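Local coordinates for putative nucleoprotein (Infectious salmon anemia virus, PDB 4EWC) that encapsidates the negative-strand viral RNA, protecting it from nucleases and forming the ribonucleoprotein that serves as template for transcription and replication, at residues N285-E296 against G312-R323; R385-P393 against V447-C455. One frame throughout, in Å; residues are numbered along the deposited sequence.

Interaction 1 of 2, residues N285-E296 against G312-R323; sequences NGFNASYTTLAE and GGVALDLMGMKR
Phe287 lies against Met319 and Lys322, and Leu294 against Ala315, where the loop 285-296, with its 3-10 turn, rests on helix 315-326 in the helical-bundle region of the nucleoprotein. The Phe287 ring meets the Met319 side chain at a slant, its CE1 lying 3.4 Å from Met319 CG. The selenium of this selenomethionine stands obliquely to the ring, 5.5 Å from its centroid, a Met-aromatic contact. On the same ring atom, CE1, sits Lys322 CD at 3.6 Å, where the lysine chain runs alongside the ring, headed the other way. That chain is fully extended, with CG anti to the backbone N (chi1 175°), which carries NZ to Asn285 O for a 2.9 Å hydrogen bond in the carbonyl plane, on a lone pair. At the other end, Leu294 CB packs on Ala315 CB. Beside this pair, Ala315 N donates to Leu294 O at 2.9 Å, with an N-H...O angle of 157° and the nitrogen tilted 34° from the carbonyl plane. Farther out, Phe379 of helix 369-381 also touches Leu294. Asn285 directly precedes Gly286, the positive-phi residue of a Schellman motif that follows helix 279-284, and its ND2 is hydrogen-bonded to Met281 O.

Interaction 2 of 2, residues R385-P393 against V447-C455; sequences RTTKCFIPP and VSMVATAFC
Lys388 and Phe390 reach from the extended segment 385-393 to the Schellman motif that ends helix 438-449. Where they touch, 388-391 and 449-452 run in nearly opposite directions, 151° apart end to end. Lys388 has CG between its backbone N and carbonyl carbon (chi1 69°) and bends again at chi3, which brings NZ onto Val450 O for a 2.7 Å hydrogen bond nearly along the C=O axis. On its way its CD lies 4.0 Å from Ala451 CB, and NZ passes Thr452 CG2 as the two side chains meet askew. The ammonium has a second partner in Ser521 O of the second subunit, so one buried lysine joins the helix terminus to the subunit interface. Phe390 presents an edge instead: Met449 O lies in the ring plane, 3.1 Å from CD1, with Val450 CA also at the rim. Farther along, Met449 CG packs 3.8 Å from Ile391 O, and the same selenomethionine touches Cys423 of helix 417-425. The helix end itself is defined by Ala451, whose phi is positive, and by Thr452 N bonding back to Val447 O. A water between the segments accepts from Ile391 N at 2.9 Å.

Overall arrangement
Following the chain from the N terminus, interaction 1 comes first: it closes a short loop through helix 302-305, with 15 residues between its segments, and sets the loop after helix 279-284 on helix 315-326. Interaction 2 opens only later and spans 53 residues, setting the loop between helices 369-381 and 394-402 against the end of helix 438-449, so the two are in series and neither nest nor cross. The first belongs to the helical-bundle region, the second to the C-terminal region of the orthomyxovirus nucleoprotein. They lie about 19 Å apart, centre to centre, yet meet directly: Glu296 OE1 packs 3.4 Å from Thr386 CG2, and the Phe454 ring lies against the backbone of Thr292, Thr293 and Glu296. Both also touch the second subunit.

Interaction 1 of 2, residues N285-E296 against G312-R323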
loop_
_atom_site.group_PDB
_atom_site.type_symbol
_atom_site.label_atom_id
_atom_site.label_comp_id
_atom_site.label_asym_id
_atom_site.label_seq_id
_atom_site.Cartn_x
_atom_site.Cartn_y
_atom_site.Cartn_z
ATOM N N ASN A 285 -27.051 -4.461 15.451
ATOM C CA ASN A 285 -28.028 -5.252 14.717
ATOM C C ASN A 285 -27.608 -6.711 14.612
ATOM O O ASN A 285 -28.284 -7.516 13.981
ATOM C CB ASN A 285 -28.285 -4.651 13.336
ATOM C CG ASN A 285 -29.136 -3.397 13.398
ATOM O OD1 ASN A 285 -30.311 -3.410 13.023
ATOM N ND2 ASN A 285 -28.548 -2.303 13.889
ATOM N N GLY A 286 -26.486 -7.042 15.241
ATOM C CA GLY A 286 -26.040 -8.414 15.306
ATOM C C GLY A 286 -25.294 -8.874 14.078
ATOM O O GLY A 286 -25.260 -10.071 13.770
ATOM N N PHE A 287 -24.693 -7.926 13.366
ATOM C CA PHE A 287 -23.838 -8.266 12.237
ATOM C C PHE A 287 -22.400 -8.127 12.670
ATOM O O PHE A 287 -22.048 -7.241 13.465
ATOM C CB PHE A 287 -24.097 -7.353 11.056
ATOM C CG PHE A 287 -25.405 -7.614 10.361
ATOM C CD1 PHE A 287 -26.599 -7.230 10.939
ATOM C CD2 PHE A 287 -25.439 -8.222 9.113
ATOM C CE1 PHE A 287 -27.786 -7.462 10.300
ATOM C CE2 PHE A 287 -26.632 -8.445 8.471
ATOM C CZ PHE A 287 -27.807 -8.069 9.061
ATOM N N ASN A 288 -21.572 -9.024 12.157
ATOM C CA ASN A 288 -20.149 -8.915 12.365
ATOM C C ASN A 288 -19.663 -7.553 11.866
ATOM O O ASN A 288 -20.049 -7.096 10.785
ATOM C CB ASN A 288 -19.430 -10.020 11.609
ATOM C CG ASN A 288 -17.977 -10.121 11.994
ATOM O OD1 ASN A 288 -17.179 -9.202 11.741
ATOM N ND2 ASN A 288 -17.611 -11.247 12.605
ATOM N N ALA A 289 -18.818 -6.906 12.651
ATOM C CA ALA A 289 -18.254 -5.613 12.267
ATOM C C ALA A 289 -17.608 -5.575 10.867
ATOM O O ALA A 289 -17.567 -4.532 10.244
ATOM C CB ALA A 289 -17.245 -5.151 13.329
ATOM N N SER A 290 -17.107 -6.707 10.383
ATOM C CA SER A 290 -16.468 -6.766 9.068
ATOM C C SER A 290 -17.421 -6.390 7.919
ATOM O O SER A 290 -16.986 -5.919 6.874
ATOM C CB SER A 290 -15.870 -8.151 8.801
ATOM O OG SER A 290 -14.906 -8.503 9.776
ATOM N N TYR A 291 -18.716 -6.594 8.139
ATOM C CA TYR A 291 -19.750 -6.257 7.176
ATOM C C TYR A 291 -20.067 -4.774 7.114
ATOM O O TYR A 291 -21.028 -4.369 6.457
ATOM C CB TYR A 291 -21.040 -7.015 7.501
ATOM C CG TYR A 291 -20.852 -8.502 7.497
ATOM C CD1 TYR A 291 -20.094 -9.112 6.504
ATOM C CD2 TYR A 291 -21.401 -9.294 8.499
ATOM C CE1 TYR A 291 -19.898 -10.455 6.501
ATOM C CE2 TYR A 291 -21.205 -10.655 8.509
ATOM C CZ TYR A 291 -20.454 -11.233 7.509
ATOM O OH TYR A 291 -20.261 -12.591 7.508
ATOM N N THR A 292 -19.280 -3.959 7.809
ATOM C CA THR A 292 -19.509 -2.512 7.810
ATOM C C THR A 292 -19.297 -1.960 6.411
ATOM O O THR A 292 -20.013 -1.065 5.981
ATOM C CB THR A 292 -18.600 -1.789 8.806
ATOM O OG1 THR A 292 -18.800 -2.347 10.113
ATOM C CG2 THR A 292 -18.917 -0.281 8.849
ATOM N N THR A 293 -18.343 -2.535 5.684
ATOM C CA THR A 293 -18.070 -2.107 4.315
ATOM C C THR A 293 -19.284 -2.240 3.392
ATOM O O THR A 293 -19.324 -1.642 2.325
ATOM C CB THR A 293 -16.833 -2.820 3.703
ATOM O OG1 THR A 293 -17.113 -4.207 3.486
ATOM C CG2 THR A 293 -15.612 -2.672 4.629
ATOM N N LEU A 294 -20.289 -2.988 3.825
ATOM C CA LEU A 294 -21.520 -3.117 3.066
ATOM C C LEU A 294 -22.559 -2.061 3.430
ATOM O O LEU A 294 -23.700 -2.124 2.956
ATOM C CB LEU A 294 -22.128 -4.504 3.260
ATOM C CG LEU A 294 -21.177 -5.662 2.960
ATOM C CD1 LEU A 294 -21.848 -6.981 3.317
ATOM C CD2 LEU A 294 -20.695 -5.624 1.514
ATOM N N ALA A 295 -22.165 -1.087 4.249
ATOM C CA ALA A 295 -23.107 -0.077 4.713
ATOM C C ALA A 295 -22.853 1.321 4.142
ATOM O O ALA A 295 -23.281 2.307 4.745
ATOM C CB ALA A 295 -23.120 -0.027 6.223
ATOM N N GLU A 296 -22.175 1.418 2.997
ATOM C CA GLU A 296 -21.924 2.725 2.399
ATOM C C GLU A 296 -23.229 3.504 2.191
ATOM O O GLU A 296 -24.238 2.934 1.813
ATOM C CB GLU A 296 -21.120 2.616 1.093
ATOM C CG GLU A 296 -21.921 2.253 -0.143
ATOM C CD GLU A 296 -21.035 1.823 -1.305
ATOM O OE1 GLU A 296 -20.854 2.602 -2.290
ATOM O OE2 GLU A 296 -20.507 0.691 -1.213
ATOM N N GLY A 312 -27.111 3.007 -1.881
ATOM C CA GLY A 312 -27.288 2.788 -0.468
ATOM C C GLY A 312 -26.533 1.672 0.216
ATOM O O GLY A 312 -26.440 1.677 1.439
ATOM N N GLY A 313 -26.000 0.697 -0.504
ATOM C CA GLY A 313 -25.210 -0.326 0.185
ATOM C C GLY A 313 -26.060 -1.452 0.771
ATOM O O GLY A 313 -26.965 -1.214 1.572
ATOM N N VAL A 314 -25.738 -2.682 0.381
ATOM C CA VAL A 314 -26.612 -3.828 0.588
ATOM C C VAL A 314 -26.993 -4.136 2.053
ATOM O O VAL A 314 -28.068 -4.692 2.306
ATOM C CB VAL A 314 -26.081 -5.087 -0.187
ATOM C CG1 VAL A 314 -24.966 -5.776 0.565
ATOM C CG2 VAL A 314 -27.206 -6.034 -0.553
ATOM N N ALA A 315 -26.144 -3.732 3.003
ATOM C CA ALA A 315 -26.401 -3.959 4.429
ATOM C C ALA A 315 -27.764 -3.445 4.893
ATOM O O ALA A 315 -28.354 -3.972 5.839
ATOM C CB ALA A 315 -25.295 -3.371 5.297
ATOM N N LEU A 316 -28.262 -2.413 4.229
ATOM C CA LEU A 316 -29.551 -1.841 4.578
ATOM C C LEU A 316 -30.673 -2.835 4.344
ATOM O O LEU A 316 -31.567 -2.975 5.184
ATOM C CB LEU A 316 -29.804 -0.562 3.773
ATOM C CG LEU A 316 -28.881 0.629 4.039
ATOM C CD1 LEU A 316 -29.307 1.782 3.174
ATOM C CD2 LEU A 316 -28.893 1.032 5.515
ATOM N N ASP A 317 -30.620 -3.527 3.205
ATOM C CA ASP A 317 -31.648 -4.510 2.854
ATOM C C ASP A 317 -31.558 -5.744 3.730
ATOM O O ASP A 317 -32.567 -6.315 4.074
ATOM C CB ASP A 317 -31.503 -4.970 1.406
ATOM C CG ASP A 317 -31.686 -3.855 0.409
ATOM O OD1 ASP A 317 -32.515 -2.948 0.641
ATOM O OD2 ASP A 317 -30.986 -3.892 -0.619
ATOM N N LEU A 318 -30.339 -6.151 4.067
ATOM C CA LEU A 318 -30.125 -7.402 4.759
ATOM C C LEU A 318 -30.587 -7.259 6.189
ATOM O O LEU A 318 -31.168 -8.178 6.766
ATOM C CB LEU A 318 -28.651 -7.816 4.719
ATOM C CG LEU A 318 -27.985 -7.956 3.345
ATOM C CD1 LEU A 318 -26.492 -8.165 3.482
ATOM C CD2 LEU A 318 -28.609 -9.076 2.561
HETATM N N MSE A 319 -30.309 -6.097 6.765
HETATM C CA MSE A 319 -30.677 -5.824 8.142
HETATM C C MSE A 319 -32.189 -5.764 8.213
HETATM O O MSE A 319 -32.800 -6.196 9.190
HETATM C CB MSE A 319 -30.099 -4.486 8.586
HETATM C CG MSE A 319 -28.634 -4.491 8.919
HETATM SE SE MSE A 319 -28.069 -2.627 9.123
HETATM C CE MSE A 319 -29.595 -2.033 10.182
ATOM N N GLY A 320 -32.783 -5.205 7.166
ATOM C CA GLY A 320 -34.227 -5.153 7.064
ATOM C C GLY A 320 -34.810 -6.561 7.039
ATOM O O GLY A 320 -35.851 -6.823 7.645
HETATM N N MSE A 321 -34.120 -7.462 6.338
HETATM C CA MSE A 321 -34.543 -8.846 6.193
HETATM C C MSE A 321 -34.403 -9.625 7.496
HETATM O O MSE A 321 -35.228 -10.485 7.793
HETATM C CB MSE A 321 -33.762 -9.553 5.081
HETATM C CG MSE A 321 -34.304 -9.320 3.693
HETATM SE SE MSE A 321 -33.238 -10.135 2.257
HETATM C CE MSE A 321 -33.579 -12.017 2.719
ATOM N N LYS A 322 -33.359 -9.335 8.264
ATOM C CA LYS A 322 -33.114 -10.037 9.527
ATOM C C LYS A 322 -34.111 -9.573 10.584
ATOM O O LYS A 322 -34.625 -10.375 11.369
ATOM C CB LYS A 322 -31.667 -9.802 9.995
ATOM C CG LYS A 322 -31.308 -10.383 11.343
ATOM C CD LYS A 322 -29.903 -9.960 11.761
ATOM C CE LYS A 322 -29.450 -10.703 12.999
ATOM N NZ LYS A 322 -28.049 -10.373 13.382
ATOM N N ARG A 323 -34.379 -8.268 10.582
ATOM C CA ARG A 323 -35.248 -7.644 11.576
ATOM C C ARG A 323 -36.666 -8.159 11.430
ATOM O O ARG A 323 -37.334 -8.486 12.409
ATOM C CB ARG A 323 -35.237 -6.135 11.394
ATOM C CG ARG A 323 -36.198 -5.390 12.288
ATOM C CD ARG A 323 -36.222 -3.906 11.932
ATOM N NE ARG A 323 -34.878 -3.353 11.759
ATOM C CZ ARG A 323 -34.079 -2.971 12.759
ATOM N NH1 ARG A 323 -34.476 -3.086 14.022
ATOM N NH2 ARG A 323 -32.872 -2.478 12.496
#

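Interaction 2 of 2, residues R385-P393 against V447-C455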
loop_
_atom_site.group_PDB
_atom_site.type_symbol
_atom_site.label_atom_id
_atom_site.label_comp_id
_atom_site.label_asym_id
_atom_site.label_seq_id
_atom_site.Cartn_x
_atom_site.Cartn_y
_atom_site.Cartn_z
ATOM N N ARG A 385 -24.623 -4.595 -6.638
ATOM C CA ARG A 385 -24.692 -3.533 -7.649
ATOM C C ARG A 385 -24.695 -2.176 -6.979
ATOM O O ARG A 385 -25.535 -1.895 -6.132
ATOM C CB ARG A 385 -25.934 -3.674 -8.523
ATOM C CG ARG A 385 -25.947 -4.915 -9.367
ATOM C CD ARG A 385 -27.243 -5.053 -10.140
ATOM N NE ARG A 385 -27.332 -6.379 -10.728
ATOM C CZ ARG A 385 -26.745 -6.718 -11.871
ATOM N NH1 ARG A 385 -26.032 -5.816 -12.541
ATOM N NH2 ARG A 385 -26.870 -7.955 -12.346
ATOM N N THR A 386 -23.750 -1.337 -7.367
ATOM C CA THR A 386 -23.585 -0.046 -6.723
ATOM C C THR A 386 -23.673 1.077 -7.744
ATOM O O THR A 386 -22.990 1.062 -8.753
ATOM C CB THR A 386 -22.222 0.052 -6.018
ATOM O OG1 THR A 386 -22.050 -1.082 -5.173
ATOM C CG2 THR A 386 -22.139 1.319 -5.184
ATOM N N THR A 387 -24.512 2.055 -7.464
ATOM C CA THR A 387 -24.574 3.228 -8.294
ATOM C C THR A 387 -24.013 4.410 -7.503
ATOM O O THR A 387 -24.014 4.370 -6.284
ATOM C CB THR A 387 -26.016 3.488 -8.818
ATOM O OG1 THR A 387 -26.039 4.709 -9.555
ATOM C CG2 THR A 387 -26.975 3.624 -7.701
ATOM N N LYS A 388 -23.514 5.429 -8.210
ATOM C CA LYS A 388 -22.848 6.605 -7.623
ATOM C C LYS A 388 -22.357 7.519 -8.737
ATOM O O LYS A 388 -22.287 7.115 -9.897
ATOM C CB LYS A 388 -21.626 6.198 -6.792
ATOM C CG LYS A 388 -20.497 5.657 -7.655
ATOM C CD LYS A 388 -19.226 5.467 -6.890
ATOM C CE LYS A 388 -19.287 4.278 -5.938
ATOM N NZ LYS A 388 -18.113 4.238 -5.027
ATOM N N CYS A 389 -22.001 8.753 -8.383
ATOM C CA CYS A 389 -21.351 9.685 -9.322
ATOM C C CYS A 389 -19.966 10.137 -8.869
ATOM O O CYS A 389 -19.603 10.058 -7.690
ATOM C CB CYS A 389 -22.218 10.909 -9.593
ATOM S SG CYS A 389 -22.284 12.067 -8.251
ATOM N N PHE A 390 -19.202 10.627 -9.833
ATOM C CA PHE A 390 -17.867 11.135 -9.573
ATOM C C PHE A 390 -17.839 12.653 -9.778
ATOM O O PHE A 390 -17.718 13.147 -10.911
ATOM C CB PHE A 390 -16.852 10.416 -10.457
ATOM C CG PHE A 390 -16.856 8.931 -10.266
ATOM C CD1 PHE A 390 -16.413 8.369 -9.068
ATOM C CD2 PHE A 390 -17.348 8.084 -11.254
ATOM C CE1 PHE A 390 -16.439 6.993 -8.874
ATOM C CE2 PHE A 390 -17.373 6.710 -11.061
ATOM C CZ PHE A 390 -16.918 6.171 -9.872
ATOM N N ILE A 391 -17.991 13.406 -8.692
ATOM C CA ILE A 391 -17.982 14.851 -8.815
ATOM C C ILE A 391 -16.869 15.451 -7.995
ATOM O O ILE A 391 -16.482 14.892 -6.966
ATOM C CB ILE A 391 -19.330 15.514 -8.409
ATOM C CG1 ILE A 391 -19.702 15.160 -6.962
ATOM C CG2 ILE A 391 -20.412 15.212 -9.438
ATOM C CD1 ILE A 391 -20.940 15.899 -6.445
ATOM N N PRO A 392 -16.352 16.610 -8.443
ATOM C CA PRO A 392 -15.351 17.378 -7.679
ATOM C C PRO A 392 -15.973 17.896 -6.395
ATOM O O PRO A 392 -17.192 17.814 -6.243
ATOM C CB PRO A 392 -15.056 18.559 -8.613
ATOM C CG PRO A 392 -16.334 18.737 -9.406
ATOM C CD PRO A 392 -16.791 17.341 -9.655
ATOM N N PRO A 393 -15.165 18.404 -5.478
ATOM C CA PRO A 393 -15.702 19.085 -4.293
ATOM C C PRO A 393 -16.749 20.145 -4.644
ATOM O O PRO A 393 -16.628 20.861 -5.652
ATOM C CB PRO A 393 -14.472 19.775 -3.699
ATOM C CG PRO A 393 -13.359 18.843 -4.056
ATOM C CD PRO A 393 -13.720 18.187 -5.386
ATOM N N VAL A 447 -12.219 10.652 -0.591
ATOM C CA VAL A 447 -13.356 9.813 -0.253
ATOM C C VAL A 447 -14.663 10.271 -0.957
ATOM O O VAL A 447 -15.387 9.453 -1.490
ATOM C CB VAL A 447 -13.479 9.646 1.281
ATOM C CG1 VAL A 447 -14.911 9.340 1.713
ATOM C CG2 VAL A 447 -12.521 8.567 1.755
ATOM N N SER A 448 -14.945 11.564 -0.999
ATOM C CA SER A 448 -16.117 12.023 -1.725
ATOM C C SER A 448 -16.012 11.844 -3.255
ATOM O O SER A 448 -17.005 11.488 -3.943
ATOM C CB SER A 448 -16.471 13.451 -1.350
ATOM O OG SER A 448 -16.977 13.480 -0.013
HETATM N N MSE A 449 -14.814 12.054 -3.791
HETATM C CA MSE A 449 -14.611 11.829 -5.220
HETATM C C MSE A 449 -14.974 10.410 -5.671
HETATM O O MSE A 449 -15.561 10.227 -6.733
HETATM C CB MSE A 449 -13.215 12.227 -5.665
HETATM C CG MSE A 449 -13.039 13.734 -5.712
HETATM SE SE MSE A 449 -11.281 14.196 -6.430
HETATM C CE MSE A 449 -11.896 14.140 -8.290
ATOM N N VAL A 450 -14.639 9.415 -4.856
ATOM C CA VAL A 450 -14.981 8.047 -5.174
ATOM C C VAL A 450 -16.255 7.639 -4.460
ATOM O O VAL A 450 -16.719 6.496 -4.593
ATOM C CB VAL A 450 -13.831 7.094 -4.850
ATOM C CG1 VAL A 450 -12.599 7.488 -5.674
ATOM C CG2 VAL A 450 -13.546 7.080 -3.323
ATOM N N ALA A 451 -16.828 8.599 -3.729
ATOM C CA ALA A 451 -18.129 8.423 -3.067
ATOM C C ALA A 451 -18.222 7.179 -2.188
ATOM O O ALA A 451 -19.256 6.514 -2.164
ATOM C CB ALA A 451 -19.252 8.399 -4.104
ATOM N N THR A 452 -17.148 6.869 -1.470
ATOM C CA THR A 452 -17.169 5.723 -0.555
ATOM C C THR A 452 -16.026 5.714 0.443
ATOM O O THR A 452 -14.867 5.859 0.075
ATOM C CB THR A 452 -17.204 4.357 -1.305
ATOM O OG1 THR A 452 -17.372 3.300 -0.349
ATOM C CG2 THR A 452 -15.933 4.131 -2.171
ATOM N N ALA A 453 -16.348 5.524 1.716
ATOM C CA ALA A 453 -15.290 5.398 2.727
ATOM C C ALA A 453 -14.575 4.051 2.646
ATOM O O ALA A 453 -13.575 3.845 3.319
ATOM C CB ALA A 453 -15.838 5.634 4.142
ATOM N N PHE A 454 -15.072 3.139 1.823
ATOM C CA PHE A 454 -14.568 1.775 1.864
ATOM C C PHE A 454 -13.683 1.434 0.696
ATOM O O PHE A 454 -13.421 0.259 0.423
ATOM C CB PHE A 454 -15.735 0.791 2.010
ATOM C CG PHE A 454 -16.627 1.129 3.157
ATOM C CD1 PHE A 454 -16.124 1.125 4.451
ATOM C CD2 PHE A 454 -17.933 1.528 2.954
ATOM C CE1 PHE A 454 -16.914 1.470 5.507
ATOM C CE2 PHE A 454 -18.731 1.882 4.032
ATOM C CZ PHE A 454 -18.217 1.848 5.307
ATOM N N CYS A 455 -13.209 2.481 0.021
ATOM C CA CYS A 455 -12.376 2.322 -1.172
ATOM C C CYS A 455 -10.979 1.924 -0.758
ATOM O O CYS A 455 -10.542 2.242 0.333
ATOM C CB CYS A 455 -12.304 3.620 -1.958
ATOM S SG CYS A 455 -11.253 3.550 -3.434
HETATM O O HOH W 1 -18.333 11.684 -6.416
#